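Local coordinates for protein BtGH115A (Bacteroides thetaiotaomicron, PDB 5BY3) that acts as a family GH115 4-O-methyl-alpha-glucuronidase with specificity for decorated arabinogalactans, at residues Thr362-Asp367 against Met429-Val434; Ser412-Gln417 against Glu445-Met450; Ala464-Trp469 against Thr481-Met486. All coordinates share one frame; numbering follows the deposited sequence.

Contact 1 (Thr362-Asp367 against Met429-Val434)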
loop_
_atom_site.group_PDB
_atom_site.type_symbol
_atom_site.label_atom_id
_atom_site.label_comp_id
_atom_site.label_asym_id
_atom_site.label_seq_id
_atom_site.Cartn_x
_atom_site.Cartn_y
_atom_site.Cartn_z
ATOM N N THR A 362 5.867 15.390 -13.433
ATOM C CA THR A 362 6.204 14.108 -12.782
ATOM C C THR A 362 5.574 12.967 -13.558
ATOM O O THR A 362 4.376 13.024 -13.872
ATOM C CB THR A 362 5.698 14.072 -11.320
ATOM O OG1 THR A 362 5.998 15.324 -10.678
ATOM C CG2 THR A 362 6.325 12.895 -10.545
ATOM N N LEU A 363 6.373 11.954 -13.898
ATOM C CA LEU A 363 5.816 10.758 -14.559
ATOM C C LEU A 363 5.459 9.687 -13.501
ATOM O O LEU A 363 6.334 9.209 -12.761
ATOM C CB LEU A 363 6.794 10.182 -15.576
ATOM C CG LEU A 363 7.251 10.999 -16.803
ATOM C CD1 LEU A 363 8.247 10.183 -17.595
ATOM C CD2 LEU A 363 6.109 11.427 -17.723
HETATM N N MSE A 364 4.193 9.290 -13.434
HETATM C CA MSE A 364 3.808 8.336 -12.385
HETATM C C MSE A 364 3.591 6.911 -12.855
HETATM O O MSE A 364 2.564 6.560 -13.429
HETATM C CB MSE A 364 2.645 8.829 -11.538
HETATM C CG MSE A 364 2.727 8.136 -10.182
HETATM SE SE MSE A 364 1.063 8.564 -9.250
HETATM C CE MSE A 364 2.089 9.625 -7.980
ATOM N N TRP A 365 4.550 6.058 -12.549
ATOM C CA TRP A 365 4.423 4.651 -12.901
ATOM C C TRP A 365 3.413 3.924 -12.006
ATOM O O TRP A 365 3.068 4.392 -10.905
ATOM C CB TRP A 365 5.810 4.009 -12.933
ATOM C CG TRP A 365 6.764 4.900 -13.691
ATOM C CD1 TRP A 365 7.858 5.565 -13.194
ATOM C CD2 TRP A 365 6.655 5.278 -15.073
ATOM N NE1 TRP A 365 8.459 6.307 -14.187
ATOM C CE2 TRP A 365 7.743 6.151 -15.352
ATOM C CE3 TRP A 365 5.760 4.953 -16.103
ATOM C CZ2 TRP A 365 7.956 6.693 -16.623
ATOM C CZ3 TRP A 365 5.975 5.503 -17.374
ATOM C CH2 TRP A 365 7.052 6.359 -17.614
ATOM N N CYS A 366 2.914 2.804 -12.513
ATOM C CA CYS A 366 1.854 2.074 -11.844
ATOM C C CYS A 366 2.210 0.623 -11.600
ATOM O O CYS A 366 2.925 0.032 -12.396
ATOM C CB CYS A 366 0.597 2.155 -12.686
ATOM S SG CYS A 366 -0.017 3.829 -12.626
ATOM N N ASP A 367 1.719 0.054 -10.495
ATOM C CA ASP A 367 1.831 -1.389 -10.291
ATOM C C ASP A 367 0.687 -2.042 -11.075
ATOM O O ASP A 367 -0.121 -1.327 -11.622
ATOM C CB ASP A 367 1.804 -1.729 -8.800
ATOM C CG ASP A 367 0.384 -1.681 -8.183
ATOM O OD1 ASP A 367 -0.639 -1.358 -8.856
ATOM O OD2 ASP A 367 0.300 -1.999 -6.992
HETATM N N MSE A 429 7.289 10.872 -5.840
HETATM C CA MSE A 429 5.893 10.791 -5.498
HETATM C C MSE A 429 5.466 9.351 -5.376
HETATM O O MSE A 429 5.540 8.574 -6.343
HETATM C CB MSE A 429 5.114 11.503 -6.604
HETATM C CG MSE A 429 3.789 12.117 -6.182
HETATM SE SE MSE A 429 2.887 13.077 -7.663
HETATM C CE MSE A 429 4.196 14.563 -7.797
ATOM N N TRP A 430 5.011 8.998 -4.170
ATOM C CA TRP A 430 4.456 7.672 -3.877
ATOM C C TRP A 430 3.021 7.812 -3.381
ATOM O O TRP A 430 2.710 8.630 -2.494
ATOM C CB TRP A 430 5.268 7.007 -2.792
ATOM C CG TRP A 430 6.624 6.489 -3.151
ATOM C CD1 TRP A 430 7.343 6.699 -4.305
ATOM C CD2 TRP A 430 7.446 5.688 -2.309
ATOM N NE1 TRP A 430 8.547 6.037 -4.241
ATOM C CE2 TRP A 430 8.638 5.407 -3.030
ATOM C CE3 TRP A 430 7.277 5.147 -1.021
ATOM C CZ2 TRP A 430 9.666 4.625 -2.499
ATOM C CZ3 TRP A 430 8.292 4.366 -0.492
ATOM C CH2 TRP A 430 9.480 4.114 -1.227
ATOM N N ILE A 431 2.154 7.012 -3.967
ATOM C CA ILE A 431 0.742 7.082 -3.701
ATOM C C ILE A 431 0.211 5.677 -3.588
ATOM O O ILE A 431 0.334 4.831 -4.541
ATOM C CB ILE A 431 -0.057 7.821 -4.805
ATOM C CG1 ILE A 431 0.366 9.288 -4.957
ATOM C CG2 ILE A 431 -1.564 7.673 -4.535
ATOM C CD1 ILE A 431 0.031 10.246 -3.812
ATOM N N LEU A 432 -0.407 5.439 -2.421
ATOM C CA LEU A 432 -0.933 4.127 -2.070
ATOM C C LEU A 432 -2.458 4.045 -2.190
ATOM O O LEU A 432 -3.186 4.824 -1.554
ATOM C CB LEU A 432 -0.481 3.792 -0.654
ATOM C CG LEU A 432 -0.753 2.418 -0.018
ATOM C CD1 LEU A 432 -0.187 1.269 -0.832
ATOM C CD2 LEU A 432 -0.137 2.461 1.359
ATOM N N ASN A 433 -2.948 3.094 -2.981
ATOM C CA ASN A 433 -4.367 2.770 -2.941
ATOM C C ASN A 433 -4.668 1.952 -1.705
ATOM O O ASN A 433 -4.128 0.830 -1.547
ATOM C CB ASN A 433 -4.774 1.973 -4.163
ATOM C CG ASN A 433 -6.277 1.819 -4.269
ATOM O OD1 ASN A 433 -6.977 1.766 -3.264
ATOM N ND2 ASN A 433 -6.776 1.775 -5.478
ATOM N N VAL A 434 -5.513 2.504 -0.821
ATOM C CA VAL A 434 -5.665 1.930 0.535
ATOM C C VAL A 434 -7.060 1.427 0.861
ATOM O O VAL A 434 -7.339 1.071 2.036
ATOM C CB VAL A 434 -5.266 2.909 1.660
ATOM C CG1 VAL A 434 -3.808 3.286 1.551
ATOM C CG2 VAL A 434 -6.206 4.120 1.718
#
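Met-364 and Met-429, both selenomethionines in this crystal, meet at about a right angle inside the barrel and bury most of the surface of this contact. The methyl CE of Met-364 does the touching: it lies 3.5 Å from Met-429 CG and 3.6 Å from Met-429 SE, so it rests against the middle of the other chain. The same CE reaches CG1 of Ile-431 at 3.5 Å and thus sits between two successive inward-facing residues of the 429-433 strand. With CG anti to the backbone N (chi1 -155°) and chi2 extended, Met-364 stretches across to this position and bends only at chi3. Met-429 extends likewise, and its own CE turns to Thr-362, 3.5 Å from OG1 and 3.9 Å from CG2. That hydroxyl is hydrogen-bonded chiefly to the carbonyl of Gly-386, with that of Gln-339 also in range, so the methyl lies beside a polar atom already engaged. The segment axes come within 8.4 Å, 38° apart in direction, and strand 388-393 lies between the strands in the sheet. Next-but-one strands touching through inward side chains, here near their N-terminal ends, make the apolar interior packing of an eight-stranded parallel TIM barrel.

Contact 2 (Ser412-Gln417 against Glu445-Met450)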
loop_
_atom_site.group_PDB
_atom_site.type_symbol
_atom_site.label_atom_id
_atom_site.label_comp_id
_atom_site.label_asym_id
_atom_site.label_seq_id
_atom_site.Cartn_x
_atom_site.Cartn_y
_atom_site.Cartn_z
ATOM N N SER A 412 6.832 -8.217 2.920
ATOM C CA SER A 412 8.016 -8.617 2.208
ATOM C C SER A 412 7.981 -8.229 0.732
ATOM O O SER A 412 9.031 -8.004 0.148
ATOM C CB SER A 412 8.180 -10.116 2.285
ATOM O OG SER A 412 8.522 -10.466 3.596
ATOM N N LEU A 413 6.777 -8.169 0.151
ATOM C CA LEU A 413 6.600 -7.911 -1.266
ATOM C C LEU A 413 6.504 -6.395 -1.451
ATOM O O LEU A 413 7.106 -5.830 -2.392
ATOM C CB LEU A 413 5.403 -8.682 -1.841
ATOM C CG LEU A 413 4.793 -8.192 -3.179
ATOM C CD1 LEU A 413 5.720 -8.487 -4.368
ATOM C CD2 LEU A 413 3.394 -8.763 -3.387
ATOM N N ILE A 414 5.772 -5.745 -0.550
ATOM C CA ILE A 414 5.714 -4.323 -0.556
ATOM C C ILE A 414 7.167 -3.853 -0.453
ATOM O O ILE A 414 7.628 -3.115 -1.341
ATOM C CB ILE A 414 4.804 -3.766 0.557
ATOM C CG1 ILE A 414 3.360 -4.207 0.324
ATOM C CG2 ILE A 414 4.890 -2.226 0.685
ATOM C CD1 ILE A 414 2.536 -3.987 1.584
ATOM N N TYR A 415 7.882 -4.304 0.589
ATOM C CA TYR A 415 9.277 -3.930 0.775
ATOM C C TYR A 415 10.100 -4.072 -0.492
ATOM O O TYR A 415 10.674 -3.069 -0.947
ATOM C CB TYR A 415 9.975 -4.720 1.862
ATOM C CG TYR A 415 11.418 -4.285 1.998
ATOM C CD1 TYR A 415 11.724 -3.018 2.465
ATOM C CD2 TYR A 415 12.485 -5.122 1.610
ATOM C CE1 TYR A 415 13.042 -2.569 2.544
ATOM C CE2 TYR A 415 13.829 -4.699 1.718
ATOM C CZ TYR A 415 14.086 -3.414 2.188
ATOM O OH TYR A 415 15.367 -2.941 2.324
ATOM N N GLN A 416 10.157 -5.290 -1.060
ATOM C CA GLN A 416 11.080 -5.512 -2.155
ATOM C C GLN A 416 10.758 -4.725 -3.431
ATOM O O GLN A 416 11.674 -4.325 -4.148
ATOM C CB GLN A 416 11.378 -6.990 -2.408
ATOM C CG GLN A 416 10.571 -7.687 -3.496
ATOM C CD GLN A 416 11.044 -7.476 -4.937
ATOM O OE1 GLN A 416 12.235 -7.405 -5.257
ATOM N NE2 GLN A 416 10.081 -7.409 -5.820
ATOM N N GLN A 417 9.479 -4.517 -3.705
ATOM C CA GLN A 417 9.081 -3.763 -4.850
ATOM C C GLN A 417 9.392 -2.288 -4.670
ATOM O O GLN A 417 9.899 -1.658 -5.602
ATOM C CB GLN A 417 7.606 -3.985 -5.183
ATOM C CG GLN A 417 7.315 -5.307 -5.909
ATOM C CD GLN A 417 7.909 -5.333 -7.319
ATOM O OE1 GLN A 417 8.750 -6.193 -7.645
ATOM N NE2 GLN A 417 7.487 -4.365 -8.161
ATOM N N GLU A 445 1.460 1.944 7.145
ATOM C CA GLU A 445 2.519 2.555 7.920
ATOM C C GLU A 445 3.895 2.116 7.399
ATOM O O GLU A 445 4.846 2.914 7.362
ATOM C CB GLU A 445 2.368 2.240 9.403
ATOM C CG GLU A 445 3.341 3.015 10.284
ATOM C CD GLU A 445 3.093 2.825 11.762
ATOM O OE1 GLU A 445 1.947 2.533 12.159
ATOM O OE2 GLU A 445 4.059 2.986 12.540
ATOM N N LEU A 446 4.003 0.864 6.979
ATOM C CA LEU A 446 5.221 0.409 6.335
ATOM C C LEU A 446 5.541 1.289 5.103
ATOM O O LEU A 446 6.612 1.869 5.018
ATOM C CB LEU A 446 5.114 -1.070 5.948
ATOM C CG LEU A 446 6.342 -1.723 5.270
ATOM C CD1 LEU A 446 7.635 -1.620 6.119
ATOM C CD2 LEU A 446 6.000 -3.172 4.919
ATOM N N PHE A 447 4.597 1.385 4.170
ATOM C CA PHE A 447 4.735 2.225 3.015
ATOM C C PHE A 447 5.163 3.649 3.413
ATOM O O PHE A 447 6.053 4.211 2.800
ATOM C CB PHE A 447 3.391 2.246 2.279
ATOM C CG PHE A 447 3.457 2.746 0.858
ATOM C CD1 PHE A 447 3.272 4.098 0.570
ATOM C CD2 PHE A 447 3.667 1.855 -0.200
ATOM C CE1 PHE A 447 3.323 4.561 -0.743
ATOM C CE2 PHE A 447 3.704 2.313 -1.514
ATOM C CZ PHE A 447 3.523 3.665 -1.772
HETATM N N MSE A 448 4.543 4.208 4.450
HETATM C CA MSE A 448 4.762 5.619 4.807
HETATM C C MSE A 448 6.093 5.804 5.465
HETATM O O MSE A 448 6.725 6.847 5.247
HETATM C CB MSE A 448 3.662 6.291 5.647
HETATM C CG MSE A 448 2.328 6.408 4.913
HETATM SE SE MSE A 448 2.432 7.306 3.154
HETATM C CE MSE A 448 0.979 6.300 2.329
ATOM N N ASP A 449 6.507 4.812 6.260
ATOM C CA ASP A 449 7.877 4.729 6.806
ATOM C C ASP A 449 8.925 4.659 5.705
ATOM O O ASP A 449 9.952 5.337 5.797
ATOM C CB ASP A 449 8.069 3.524 7.748
ATOM C CG ASP A 449 7.426 3.727 9.134
ATOM O OD1 ASP A 449 7.076 4.872 9.475
ATOM O OD2 ASP A 449 7.254 2.736 9.880
HETATM N N MSE A 450 8.658 3.838 4.676
HETATM C CA MSE A 450 9.573 3.682 3.548
HETATM C C MSE A 450 9.799 5.027 2.923
HETATM O O MSE A 450 10.936 5.453 2.779
HETATM C CB MSE A 450 9.089 2.624 2.581
HETATM C CG MSE A 450 9.600 1.308 3.141
HETATM SE SE MSE A 450 8.864 -0.189 2.114
HETATM C CE MSE A 450 10.416 -0.136 0.888
#
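Apolar helix-to-helix packing joins Ile-414 and Tyr-415 to Leu-446, Phe-447 and Met-450 on the outside of the barrel, where helices 411-423 and 441-452 precede and follow strand 429-433. The two segments run nearly parallel, 22° apart, at an axial separation of 10.5 Å, and Ile-414 and Phe-447 are nearest in the backbone register. The closest meeting is that of Tyr-415 with Met-450, a selenomethionine, whose side chains cross at about a right angle. Methyl CE of Met-450 touches Tyr-415 twice, at 3.5 Å from ring atom CD1 and at 3.5 Å from the backbone O. The selenium stands 5.3 Å from the ring centroid in an oblique Met-aromatic contact. A bend at chi3 (91°) turns CE into this position after an extended chi2. Elsewhere in the contact the packing is looser: Ile-414 CG2 comes to the edge of the Phe-447 ring, 4.4 Å from CD2, and lies 4.5 Å from Leu-446 CD2. The phenol OH of Tyr-415 is hydrogen-bonded to Ser-458, which ties the far end of the ring outside this helix pair. Held by methyl, selenium and ring contacts, the two helices depend here on complementary shape and dispersion, with the polar end of the tyrosine served elsewhere.

Contact 3 (Ala464-Trp469 against Thr481-Met486)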
loop_
_atom_site.group_PDB
_atom_site.type_symbol
_atom_site.label_atom_id
_atom_site.label_comp_id
_atom_site.label_asym_id
_atom_site.label_seq_id
_atom_site.Cartn_x
_atom_site.Cartn_y
_atom_site.Cartn_z
ATOM N N ALA A 464 12.173 -6.979 11.635
ATOM C CA ALA A 464 12.378 -6.031 12.725
ATOM C C ALA A 464 11.377 -4.862 12.712
ATOM O O ALA A 464 11.004 -4.359 13.780
ATOM C CB ALA A 464 13.814 -5.529 12.767
ATOM N N HIS A 465 10.927 -4.454 11.519
ATOM C CA HIS A 465 9.874 -3.435 11.388
ATOM C C HIS A 465 8.549 -3.931 11.982
ATOM O O HIS A 465 7.985 -3.268 12.847
ATOM C CB HIS A 465 9.696 -2.978 9.939
ATOM C CG HIS A 465 8.791 -1.779 9.786
ATOM N ND1 HIS A 465 7.419 -1.890 9.621
ATOM C CD2 HIS A 465 9.061 -0.444 9.798
ATOM C CE1 HIS A 465 6.888 -0.679 9.533
ATOM N NE2 HIS A 465 7.862 0.213 9.625
ATOM N N LEU A 466 8.080 -5.100 11.543
ATOM C CA LEU A 466 6.834 -5.706 12.071
ATOM C C LEU A 466 6.884 -5.996 13.589
ATOM O O LEU A 466 5.929 -5.721 14.310
ATOM C CB LEU A 466 6.487 -6.995 11.281
ATOM C CG LEU A 466 5.299 -7.828 11.753
ATOM C CD1 LEU A 466 3.995 -7.042 11.689
ATOM C CD2 LEU A 466 5.207 -9.123 10.964
ATOM N N LYS A 467 8.011 -6.544 14.060
ATOM C CA LYS A 467 8.240 -6.751 15.473
ATOM C C LYS A 467 8.097 -5.438 16.279
ATOM O O LYS A 467 7.363 -5.389 17.248
ATOM C CB LYS A 467 9.625 -7.351 15.651
ATOM C CG LYS A 467 9.993 -7.696 17.090
ATOM C CD LYS A 467 11.395 -8.291 17.145
ATOM C CE LYS A 467 12.045 -8.023 18.484
ATOM N NZ LYS A 467 11.533 -9.018 19.456
ATOM N N HIS A 468 8.782 -4.383 15.856
ATOM C CA HIS A 468 8.762 -3.107 16.535
ATOM C C HIS A 468 7.342 -2.552 16.554
ATOM O O HIS A 468 6.926 -1.881 17.526
ATOM C CB HIS A 468 9.726 -2.146 15.846
ATOM C CG HIS A 468 9.827 -0.814 16.513
ATOM N ND1 HIS A 468 8.869 0.173 16.361
ATOM C CD2 HIS A 468 10.779 -0.294 17.325
ATOM C CE1 HIS A 468 9.216 1.234 17.069
ATOM N NE2 HIS A 468 10.374 0.980 17.657
ATOM N N TRP A 469 6.585 -2.862 15.500
ATOM C CA TRP A 469 5.246 -2.328 15.337
ATOM C C TRP A 469 4.300 -3.028 16.297
ATOM O O TRP A 469 3.568 -2.338 17.005
ATOM C CB TRP A 469 4.765 -2.457 13.877
ATOM C CG TRP A 469 3.445 -1.753 13.572
ATOM C CD1 TRP A 469 3.275 -0.416 13.254
ATOM C CD2 TRP A 469 2.114 -2.338 13.570
ATOM N NE1 TRP A 469 1.943 -0.158 13.029
ATOM C CE2 TRP A 469 1.209 -1.310 13.222
ATOM C CE3 TRP A 469 1.618 -3.635 13.771
ATOM C CZ2 TRP A 469 -0.180 -1.534 13.081
ATOM C CZ3 TRP A 469 0.236 -3.863 13.620
ATOM C CH2 TRP A 469 -0.647 -2.820 13.282
ATOM N N THR A 481 4.340 -13.645 21.163
ATOM C CA THR A 481 3.612 -14.798 20.669
ATOM C C THR A 481 3.090 -14.478 19.244
ATOM O O THR A 481 3.038 -15.356 18.375
ATOM C CB THR A 481 2.526 -15.313 21.676
ATOM O OG1 THR A 481 1.209 -15.059 21.190
ATOM C CG2 THR A 481 2.678 -14.687 23.119
ATOM N N ILE A 482 2.783 -13.206 19.002
ATOM C CA ILE A 482 2.024 -12.796 17.830
ATOM C C ILE A 482 2.853 -12.563 16.551
ATOM O O ILE A 482 2.333 -12.735 15.457
ATOM C CB ILE A 482 1.091 -11.600 18.195
ATOM C CG1 ILE A 482 -0.091 -12.074 19.055
ATOM C CG2 ILE A 482 0.571 -10.847 16.985
ATOM C CD1 ILE A 482 -0.629 -13.468 18.757
ATOM N N LEU A 483 4.126 -12.190 16.694
ATOM C CA LEU A 483 5.007 -11.919 15.559
ATOM C C LEU A 483 5.009 -13.043 14.536
ATOM O O LEU A 483 4.889 -12.779 13.347
ATOM C CB LEU A 483 6.459 -11.566 15.993
ATOM C CG LEU A 483 7.614 -11.583 14.955
ATOM C CD1 LEU A 483 7.428 -10.624 13.783
ATOM C CD2 LEU A 483 8.909 -11.262 15.633
ATOM N N SER A 484 5.180 -14.276 15.002
ATOM C CA SER A 484 5.214 -15.437 14.106
ATOM C C SER A 484 3.834 -15.716 13.507
ATOM O O SER A 484 3.738 -16.181 12.389
ATOM C CB SER A 484 5.757 -16.688 14.819
ATOM O OG SER A 484 4.795 -17.206 15.730
ATOM N N VAL A 485 2.781 -15.427 14.256
ATOM C CA VAL A 485 1.404 -15.498 13.731
ATOM C C VAL A 485 1.136 -14.560 12.542
ATOM O O VAL A 485 0.585 -14.992 11.512
ATOM C CB VAL A 485 0.382 -15.300 14.844
ATOM C CG1 VAL A 485 -0.977 -14.973 14.294
ATOM C CG2 VAL A 485 0.343 -16.558 15.702
HETATM N N MSE A 486 1.542 -13.294 12.676
HETATM C CA MSE A 486 1.406 -12.303 11.589
HETATM C C MSE A 486 2.227 -12.751 10.409
HETATM O O MSE A 486 1.757 -12.742 9.270
HETATM C CB MSE A 486 1.775 -10.905 12.096
HETATM C CG MSE A 486 0.761 -10.287 13.080
HETATM SE SE MSE A 486 -1.144 -10.750 12.796
HETATM C CE MSE A 486 -1.661 -9.405 11.479
#
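Two consecutive helices, 462-473 and 476-495, form a splayed helical pair across a very short link, and Leu-466 and Lys-467 of the first meet Leu-483 and Met-486 of the second. The segments cross at 133°, about midway between perpendicular and antiparallel, with their axes 9.9 Å apart at the nearest point. Leu-483 carries the contact with both of its methyls. CD1 lies 3.9 Å from Leu-466 CD2, while CD2 lies alongside the aliphatic part of Lys-467, 4.0 Å from both CB and CG. Its CG stands opposite the backbone N (chi1 165°), which brings the forked end over the neighbouring helix and lets the two branches serve different partners. Leu-466 CD2 also rests 4.0 Å from CB of Met-486, a selenomethionine, the two side chains crossing at about a right angle. The lysine chain is exposed at the margin; its end leads off toward Glu-471, a long and weak ion pair. With an alanine at Leu-483, the loss of both methyls would probably open a gap beside Leu-466 and leave the Lys-467 stem without its apolar support. Inward, Leu-466 also touches Tyr-442 of helix 441-452, and Leu-470 packs on Leu-483 and Met-486; beyond, Ile-482 and Val-485 face helix 552-580, with Val-485 reaching helix 523-543 as well.

In the fold
The three contacts step outward from the barrel interior to the helices outside it. Contact 1 is wholly buried between strands, and contact 2 packs buried helices on the outer side of one of them: strand 429-433 serves both, facing inward with Met-429 and Ile-431 and outward with Trp-430, resting on Phe-447 and Met-450, and Leu-432, resting on Phe-447. Contact 3 is only partly buried and reaches solvent at Lys-467; it touches contact 2 mainly through polar pairs, His-465 with Asp-449 and Trp-469 with Glu-445, both probable hydrogen bonds. Contacts 1 and 3 do not touch. Selenomethionine methyls lead contacts 1 and 2, against another selenomethionine and a tyrosine ring respectively; contact 3 rests on leucines and a lysine stem.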